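Local coordinates for protein lysyl-trna-dependent l-ysyl-phosphatidylgycerol synthase (Bacillus licheniformis, PDB 4V36) that transfers lysine from lysyl-tRNA to phosphatidylglycerol, a lipid modification that mediates bacterial resistance, at residues A[61-66]-A[92-97]; A[275-280]-A[318-323]. All coordinates share one frame; numbering follows the deposited sequence.

Contact 1: residues A[61-66]-A[92-97]; sequences LVVLGD and VIFYQI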
ATOM      1  N   LEU A  61      17.647   9.077  -4.313  1.00 25.61           N
ATOM      2  CA  LEU A  61      17.069   8.116  -3.380  1.00 22.52           C
ATOM      3  C   LEU A  61      15.578   8.375  -3.178  1.00 23.38           C
ATOM      4  O   LEU A  61      15.169   9.504  -2.908  1.00 24.21           O
ATOM      5  CB  LEU A  61      17.793   8.172  -2.034  1.00 24.65           C
ATOM      6  CG  LEU A  61      19.310   7.963  -2.026  1.00 25.09           C
ATOM      7  CD1 LEU A  61      19.871   8.212  -0.636  1.00 30.72           C
ATOM      8  CD2 LEU A  61      19.666   6.564  -2.500  1.00 23.07           C
ATOM      9  N   VAL A  62      14.769   7.327  -3.306  1.00 24.55           N
ATOM     10  CA  VAL A  62      13.328   7.452  -3.112  1.00 19.30           C
ATOM     11  C   VAL A  62      12.880   6.763  -1.826  1.00 19.98           C
ATOM     12  O   VAL A  62      12.941   5.540  -1.716  1.00 18.47           O
ATOM     13  CB  VAL A  62      12.541   6.861  -4.298  1.00 20.45           C
ATOM     14  CG1 VAL A  62      11.048   7.101  -4.113  1.00 11.21           C
ATOM     15  CG2 VAL A  62      13.022   7.464  -5.608  1.00 17.34           C
ATOM     16  N   VAL A  63      12.428   7.557  -0.862  1.00 19.92           N
ATOM     17  CA  VAL A  63      11.949   7.032   0.413  1.00 17.76           C
ATOM     18  C   VAL A  63      10.474   6.652   0.324  1.00 20.59           C
ATOM     19  O   VAL A  63       9.667   7.396  -0.233  1.00 24.16           O
ATOM     20  CB  VAL A  63      12.146   8.054   1.551  1.00 22.90           C
ATOM     21  CG1 VAL A  63      11.602   7.514   2.865  1.00 16.49           C
ATOM     22  CG2 VAL A  63      13.614   8.420   1.688  1.00 20.61           C
ATOM     23  N   LEU A  64      10.126   5.490   0.871  1.00 15.28           N
ATOM     24  CA  LEU A  64       8.740   5.038   0.877  1.00 18.18           C
ATOM     25  C   LEU A  64       8.024   5.450   2.161  1.00 17.51           C
ATOM     26  O   LEU A  64       8.202   4.830   3.210  1.00 22.75           O
ATOM     27  CB  LEU A  64       8.669   3.520   0.702  1.00 15.30           C
ATOM     28  CG  LEU A  64       7.260   2.927   0.618  1.00 22.71           C
ATOM     29  CD1 LEU A  64       6.507   3.514  -0.567  1.00 26.49           C
ATOM     30  CD2 LEU A  64       7.312   1.412   0.524  1.00 24.50           C
ATOM     31  N   GLY A  65       7.219   6.504   2.072  1.00 15.24           N
ATOM     32  CA  GLY A  65       6.419   6.957   3.195  1.00 17.71           C
ATOM     33  C   GLY A  65       7.203   7.689   4.266  1.00 19.98           C
ATOM     34  O   GLY A  65       8.382   7.995   4.093  1.00 19.47           O
ATOM     35  N   ASP A  66       6.531   7.977   5.376  1.00 22.35           N
ATOM     36  CA  ASP A  66       7.169   8.589   6.534  1.00 22.89           C
ATOM     37  C   ASP A  66       8.013   7.546   7.266  1.00 27.96           C
ATOM     38  O   ASP A  66       7.877   6.351   7.005  1.00 34.57           O
ATOM     39  CB  ASP A  66       6.111   9.190   7.466  1.00 25.88           C
ATOM     40  CG  ASP A  66       5.388  10.367   6.843  1.00 27.09           C
ATOM     41  OD1 ASP A  66       5.999  11.451   6.736  1.00 31.13           O
ATOM     42  OD2 ASP A  66       4.206  10.211   6.467  1.00 35.58           O
ATOM     43  N   VAL A  92      17.229  13.412  -2.565  1.00 33.45           N
ATOM     44  CA  VAL A  92      16.311  12.569  -1.807  1.00 32.94           C
ATOM     45  C   VAL A  92      14.852  12.912  -2.085  1.00 36.25           C
ATOM     46  O   VAL A  92      14.447  14.072  -2.009  1.00 37.46           O
ATOM     47  CB  VAL A  92      16.569  12.677  -0.296  1.00 35.19           C
ATOM     48  CG1 VAL A  92      15.582  11.814   0.475  1.00 31.71           C
ATOM     49  CG2 VAL A  92      17.993  12.267   0.023  1.00 31.25           C
ATOM     50  N   ILE A  93      14.071  11.887  -2.408  1.00 35.07           N
ATOM     51  CA  ILE A  93      12.649  12.042  -2.679  1.00 31.34           C
ATOM     52  C   ILE A  93      11.830  11.229  -1.678  1.00 27.35           C
ATOM     53  O   ILE A  93      12.178  10.092  -1.363  1.00 29.07           O
ATOM     54  CB  ILE A  93      12.301  11.598  -4.113  1.00 26.59           C
ATOM     55  CG1 ILE A  93      13.236  12.269  -5.122  1.00 36.29           C
ATOM     56  CG2 ILE A  93      10.848  11.902  -4.435  1.00 24.15           C
ATOM     57  CD1 ILE A  93      13.170  11.672  -6.511  1.00 41.49           C
ATOM     58  N   PHE A  94      10.751  11.818  -1.172  1.00 22.67           N
ATOM     59  CA  PHE A  94       9.861  11.115  -0.255  1.00 19.01           C
ATOM     60  C   PHE A  94       8.528  10.816  -0.934  1.00 20.37           C
ATOM     61  O   PHE A  94       7.855  11.720  -1.429  1.00 18.58           O
ATOM     62  CB  PHE A  94       9.642  11.933   1.021  1.00 20.90           C
ATOM     63  CG  PHE A  94      10.891  12.134   1.835  1.00 22.57           C
ATOM     64  CD1 PHE A  94      11.729  13.210   1.592  1.00 24.55           C
ATOM     65  CD2 PHE A  94      11.228  11.242   2.838  1.00 26.02           C
ATOM     66  CE1 PHE A  94      12.878  13.394   2.338  1.00 28.07           C
ATOM     67  CE2 PHE A  94      12.376  11.420   3.587  1.00 23.20           C
ATOM     68  CZ  PHE A  94      13.203  12.498   3.336  1.00 25.76           C
ATOM     69  N   TYR A  95       8.148   9.543  -0.947  1.00 17.07           N
ATOM     70  CA  TYR A  95       6.957   9.111  -1.666  1.00 15.09           C
ATOM     71  C   TYR A  95       5.854   8.624  -0.728  1.00 13.48           C
ATOM     72  O   TYR A  95       6.085   7.773   0.129  1.00 21.62           O
ATOM     73  CB  TYR A  95       7.325   8.015  -2.666  1.00 13.18           C
ATOM     74  CG  TYR A  95       6.146   7.435  -3.408  1.00 12.65           C
ATOM     75  CD1 TYR A  95       5.422   8.200  -4.312  1.00 20.30           C
ATOM     76  CD2 TYR A  95       5.766   6.114  -3.215  1.00 15.24           C
ATOM     77  CE1 TYR A  95       4.344   7.669  -4.995  1.00 21.86           C
ATOM     78  CE2 TYR A  95       4.692   5.574  -3.894  1.00 21.83           C
ATOM     79  CZ  TYR A  95       3.984   6.354  -4.783  1.00 26.16           C
ATOM     80  OH  TYR A  95       2.912   5.817  -5.457  1.00 30.89           O
ATOM     81  N   GLN A  96       4.656   9.175  -0.915  1.00 21.97           N
ATOM     82  CA  GLN A  96       3.475   8.848  -0.112  1.00 17.03           C
ATOM     83  C   GLN A  96       3.655   9.139   1.375  1.00 30.62           C
ATOM     84  O   GLN A  96       3.508   8.251   2.215  1.00 25.36           O
ATOM     85  CB  GLN A  96       3.074   7.381  -0.303  1.00 14.12           C
ATOM     86  CG  GLN A  96       2.450   7.079  -1.654  1.00 22.61           C
ATOM     87  CD  GLN A  96       1.678   5.775  -1.662  1.00 29.51           C
ATOM     88  OE1 GLN A  96       1.197   5.318  -0.625  1.00 32.25           O
ATOM     89  NE2 GLN A  96       1.556   5.167  -2.836  1.00 38.15           N
ATOM     90  N   ILE A  97       3.964  10.392   1.695  1.00 27.51           N
ATOM     91  CA  ILE A  97       3.964  10.846   3.079  1.00 28.54           C
ATOM     92  C   ILE A  97       2.601  11.447   3.395  1.00 23.41           C
ATOM     93  O   ILE A  97       1.785  11.645   2.496  1.00 27.65           O
ATOM     94  CB  ILE A  97       5.065  11.888   3.351  1.00 26.75           C
ATOM     95  CG1 ILE A  97       4.729  13.214   2.663  1.00 21.66           C
ATOM     96  CG2 ILE A  97       6.419  11.359   2.899  1.00 21.75           C
ATOM     97  CD1 ILE A  97       5.700  14.327   2.978  1.00 25.42           C
TER
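With chi1 of Val-63 at 178° and that of Phe-94 at -64°, the two side chains run side by side on one face of a parallel strand pair. Both methyls of the valine reach the ring along its CD2-CE2 side: CG1 is 3.7 Å from Phe-94 CD2, and CG2 of Val-63 lies 3.8 Å from Phe-94 CE2. On the opposite face Tyr-95, its CG swung anti to the backbone N, lies alongside Leu-64 and receives Leu-64 CD1 at the ring edge, 3.8 Å from Tyr-95 CD2. Gln-96 CG rests over one face of that ring.

Between these faces the backbones are joined in the regular parallel pattern. Val-63 sits at its middle: Val-63 N gives its hydrogen to Ile-93 O (2.6 Å), and Val-63 O accepts from Tyr-95 N (2.7 Å). Ile-93 N bonds to Leu-61 O, and Gly-65 N to Tyr-95 O; the last is the most bent of the four, with 143° at the hydrogen. Beyond it Gly-65 CA makes a CH...O contact of 3.3 Å with Gln-96 O, where the second strand turns a corner in a G1 bulge facing Tyr-310. The carboxylate of Asp-66 lies against CA and CB of Ile-97, held by Tyr-105 OH at OD1 and Glu-98 N at OD2.

The pair forms the two strands of a beta-alpha-beta unit whose helix 74-87 packs Phe-81 onto Val-63 and Val-92. Strand 50-57 continues the sheet beyond 61-66, and strand 305-313 beyond 92-97.

Contact 2: residues A[275-280]-A[318-323]; sequences TERLAA and SLPVTM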
ATOM      1  N   THR A 275       1.313  21.916 -16.078  1.00 24.14           N
ATOM      2  CA  THR A 275       1.950  21.996 -17.386  1.00 23.34           C
ATOM      3  C   THR A 275       1.580  20.757 -18.189  1.00 23.16           C
ATOM      4  O   THR A 275       1.036  19.798 -17.639  1.00 28.74           O
ATOM      5  CB  THR A 275       3.482  22.103 -17.275  1.00 24.65           C
ATOM      6  OG1 THR A 275       4.000  20.922 -16.655  1.00 30.45           O
ATOM      7  CG2 THR A 275       3.875  23.318 -16.450  1.00 26.08           C
ATOM      8  N   GLU A 276       1.873  20.773 -19.484  1.00 28.23           N
ATOM      9  CA  GLU A 276       1.584  19.621 -20.328  1.00 25.86           C
ATOM     10  C   GLU A 276       2.488  18.449 -19.960  1.00 18.29           C
ATOM     11  O   GLU A 276       2.065  17.293 -20.003  1.00 18.09           O
ATOM     12  CB  GLU A 276       1.744  19.975 -21.808  1.00 35.31           C
ATOM     13  CG  GLU A 276       1.469  18.817 -22.756  1.00 35.84           C
ATOM     14  CD  GLU A 276       0.093  18.205 -22.559  1.00 31.08           C
ATOM     15  OE1 GLU A 276      -0.852  18.943 -22.205  1.00 41.14           O
ATOM     16  OE2 GLU A 276      -0.045  16.981 -22.754  1.00 28.64           O
ATOM     17  N   ARG A 277       3.729  18.760 -19.595  1.00 18.33           N
ATOM     18  CA  ARG A 277       4.675  17.750 -19.131  1.00 26.00           C
ATOM     19  C   ARG A 277       4.101  16.958 -17.964  1.00 35.81           C
ATOM     20  O   ARG A 277       4.000  15.734 -18.020  1.00 38.23           O
ATOM     21  CB  ARG A 277       5.994  18.396 -18.708  1.00 37.36           C
ATOM     22  CG  ARG A 277       6.807  19.001 -19.837  1.00 43.59           C
ATOM     23  CD  ARG A 277       8.043  19.694 -19.281  1.00 46.44           C
ATOM     24  NE  ARG A 277       8.877  18.784 -18.497  1.00 31.62           N
ATOM     25  CZ  ARG A 277       9.783  19.180 -17.609  1.00 35.12           C
ATOM     26  NH1 ARG A 277       9.969  20.473 -17.382  1.00 50.30           N
ATOM     27  NH2 ARG A 277      10.500  18.286 -16.941  1.00 33.20           N
ATOM     28  N   LEU A 278       3.721  17.675 -16.911  1.00 31.37           N
ATOM     29  CA  LEU A 278       3.210  17.061 -15.693  1.00 26.72           C
ATOM     30  C   LEU A 278       1.906  16.312 -15.945  1.00 25.43           C
ATOM     31  O   LEU A 278       1.692  15.226 -15.405  1.00 30.62           O
ATOM     32  CB  LEU A 278       3.007  18.124 -14.611  1.00 21.77           C
ATOM     33  CG  LEU A 278       2.590  17.624 -13.228  1.00 24.29           C
ATOM     34  CD1 LEU A 278       3.611  16.634 -12.689  1.00 18.72           C
ATOM     35  CD2 LEU A 278       2.413  18.791 -12.271  1.00 32.60           C
ATOM     36  N   ALA A 279       1.042  16.895 -16.770  1.00 25.39           N
ATOM     37  CA  ALA A 279      -0.251  16.295 -17.080  1.00 26.32           C
ATOM     38  C   ALA A 279      -0.088  14.944 -17.770  1.00 30.54           C
ATOM     39  O   ALA A 279      -0.739  13.968 -17.401  1.00 32.16           O
ATOM     40  CB  ALA A 279      -1.077  17.235 -17.946  1.00 22.66           C
ATOM     41  N   ALA A 280       0.790  14.894 -18.767  1.00 33.21           N
ATOM     42  CA  ALA A 280       1.025  13.670 -19.524  1.00 32.83           C
ATOM     43  C   ALA A 280       1.604  12.568 -18.641  1.00 38.09           C
ATOM     44  O   ALA A 280       1.277  11.392 -18.802  1.00 30.97           O
ATOM     45  CB  ALA A 280       1.950  13.946 -20.699  1.00 25.67           C
ATOM     46  N   SER A 318      11.368  19.882 -11.805  1.00 26.99           N
ATOM     47  CA  SER A 318      11.815  18.504 -11.970  1.00 24.13           C
ATOM     48  C   SER A 318      10.756  17.509 -11.500  1.00 26.66           C
ATOM     49  O   SER A 318      11.016  16.311 -11.406  1.00 35.02           O
ATOM     50  CB  SER A 318      13.119  18.274 -11.208  1.00 29.55           C
ATOM     51  OG  SER A 318      12.910  18.361  -9.809  1.00 45.05           O
ATOM     52  N   LEU A 319       9.564  18.018 -11.206  1.00 23.62           N
ATOM     53  CA  LEU A 319       8.464  17.184 -10.729  1.00 24.91           C
ATOM     54  C   LEU A 319       7.967  16.146 -11.752  1.00 22.34           C
ATOM     55  O   LEU A 319       7.694  15.006 -11.372  1.00 25.84           O
ATOM     56  CB  LEU A 319       7.298  18.070 -10.275  1.00 15.73           C
ATOM     57  CG  LEU A 319       6.077  17.374  -9.675  1.00 24.05           C
ATOM     58  CD1 LEU A 319       6.480  16.529  -8.480  1.00 15.18           C
ATOM     59  CD2 LEU A 319       5.024  18.402  -9.279  1.00 22.99           C
ATOM     60  N   PRO A 320       7.838  16.522 -13.043  1.00 20.42           N
ATOM     61  CA  PRO A 320       7.429  15.487 -14.004  1.00 15.15           C
ATOM     62  C   PRO A 320       8.418  14.326 -14.107  1.00 23.07           C
ATOM     63  O   PRO A 320       7.998  13.173 -14.213  1.00 17.30           O
ATOM     64  CB  PRO A 320       7.358  16.249 -15.330  1.00 21.94           C
ATOM     65  CG  PRO A 320       7.090  17.652 -14.939  1.00 18.26           C
ATOM     66  CD  PRO A 320       7.855  17.859 -13.669  1.00 18.75           C
ATOM     67  N   VAL A 321       9.711  14.629 -14.081  1.00 19.78           N
ATOM     68  CA  VAL A 321      10.737  13.594 -14.132  1.00 21.27           C
ATOM     69  C   VAL A 321      10.675  12.718 -12.885  1.00 23.46           C
ATOM     70  O   VAL A 321      10.763  11.492 -12.968  1.00 18.93           O
ATOM     71  CB  VAL A 321      12.148  14.196 -14.260  1.00 29.36           C
ATOM     72  CG1 VAL A 321      13.199  13.094 -14.283  1.00 26.85           C
ATOM     73  CG2 VAL A 321      12.244  15.061 -15.509  1.00 23.77           C
ATOM     74  N   THR A 322      10.515  13.363 -11.733  1.00 19.98           N
ATOM     75  CA  THR A 322      10.433  12.675 -10.448  1.00 14.15           C
ATOM     76  C   THR A 322       9.336  11.613 -10.438  1.00 17.77           C
ATOM     77  O   THR A 322       9.545  10.495  -9.964  1.00 21.71           O
ATOM     78  CB  THR A 322      10.180  13.674  -9.303  1.00 16.49           C
ATOM     79  OG1 THR A 322      11.257  14.617  -9.247  1.00 21.03           O
ATOM     80  CG2 THR A 322      10.073  12.950  -7.968  1.00 24.12           C
ATOM     81  N   MET A 323       8.172  11.967 -10.972  1.00 13.44           N
ATOM     82  CA  MET A 323       7.044  11.045 -11.040  1.00 22.95           C
ATOM     83  C   MET A 323       7.350   9.843 -11.929  1.00 22.06           C
ATOM     84  O   MET A 323       6.949   8.721 -11.625  1.00 27.02           O
ATOM     85  CB  MET A 323       5.796  11.766 -11.550  1.00 21.55           C
ATOM     86  CG  MET A 323       5.202  12.757 -10.567  1.00 30.98           C
ATOM     87  SD  MET A 323       4.545  11.945  -9.098  1.00 43.44           S
ATOM     88  CE  MET A 323       3.324  10.855  -9.826  1.00 55.11           C
TER
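Pro-320 pushes CG of its pyrrolidine ring against the first turn of helix 276-285, 3.9 Å from Leu-278 N and 4.0 Å from Arg-277 CB. This is the meeting of two helix starts: 276-280 and 319-323 run nearly parallel, their axes 8.9 Å apart and inclined by 17°, in a protein whose C-terminal domain belongs to the acetyltransferase-like clan. A proline fits well in a first helical turn, where its missing N-H costs no helix bond, and here its ring is turned to the partner helix.

Arg-277 folds over the proline from the solvent side. Its chain bends at chi3 (57°), bringing one face of the guanidinium over Pro-320 CG, while Val-321 CG2 approaches the same group at its edge, 3.9 Å from Arg-277 NH2. The charged group thus packs here through its flat surface and rim against aliphatic carbons.

On the buried side two leucines meet with their branched ends. With CG anti to the backbone N in both, these ends cross obliquely, and Leu-278 CD1 comes 4.0 Å from Leu-319 CG, with the CD2 methyls of both residues equally close. Leu-319 also rests on Leu-311 and Tyr-313 of strand 305-313 and on Phe-113 of strand 111-122, so through Leu-319 the pair reaches the sheet.

Each helix start has a polar bond of its own. Thr-275 caps the first, OG1 accepting from Leu-278 N at 3.3 Å. In the second, Ser-318 O takes both Thr-322 N and Thr-322 OG1, the hydroxyl at 2.8 Å and well above the carbonyl plane.

In the fold
Contact 1 comes first along the chain and closes well before contact 2 opens; their centres lie about 17 Å apart, on the same side of the chain's centre. Strand 305-313 relates them: it is the sheet neighbour of strand 91-97, and its Leu-311 touches both Ile-93 of contact 1 and Leu-319 of contact 2. The two also meet directly, Ile-93 CD1 lying 3.7 Å from Thr-322 CG2. Helix 319-330 therefore packs over the sheet that contact 1 helps to build, with helix 276-285 beside it. Neither contact includes a residue of the lysine amide pocket, and the side chain of Gln-96 is about 11 Å from that ligand; both are packing between elements of the fold.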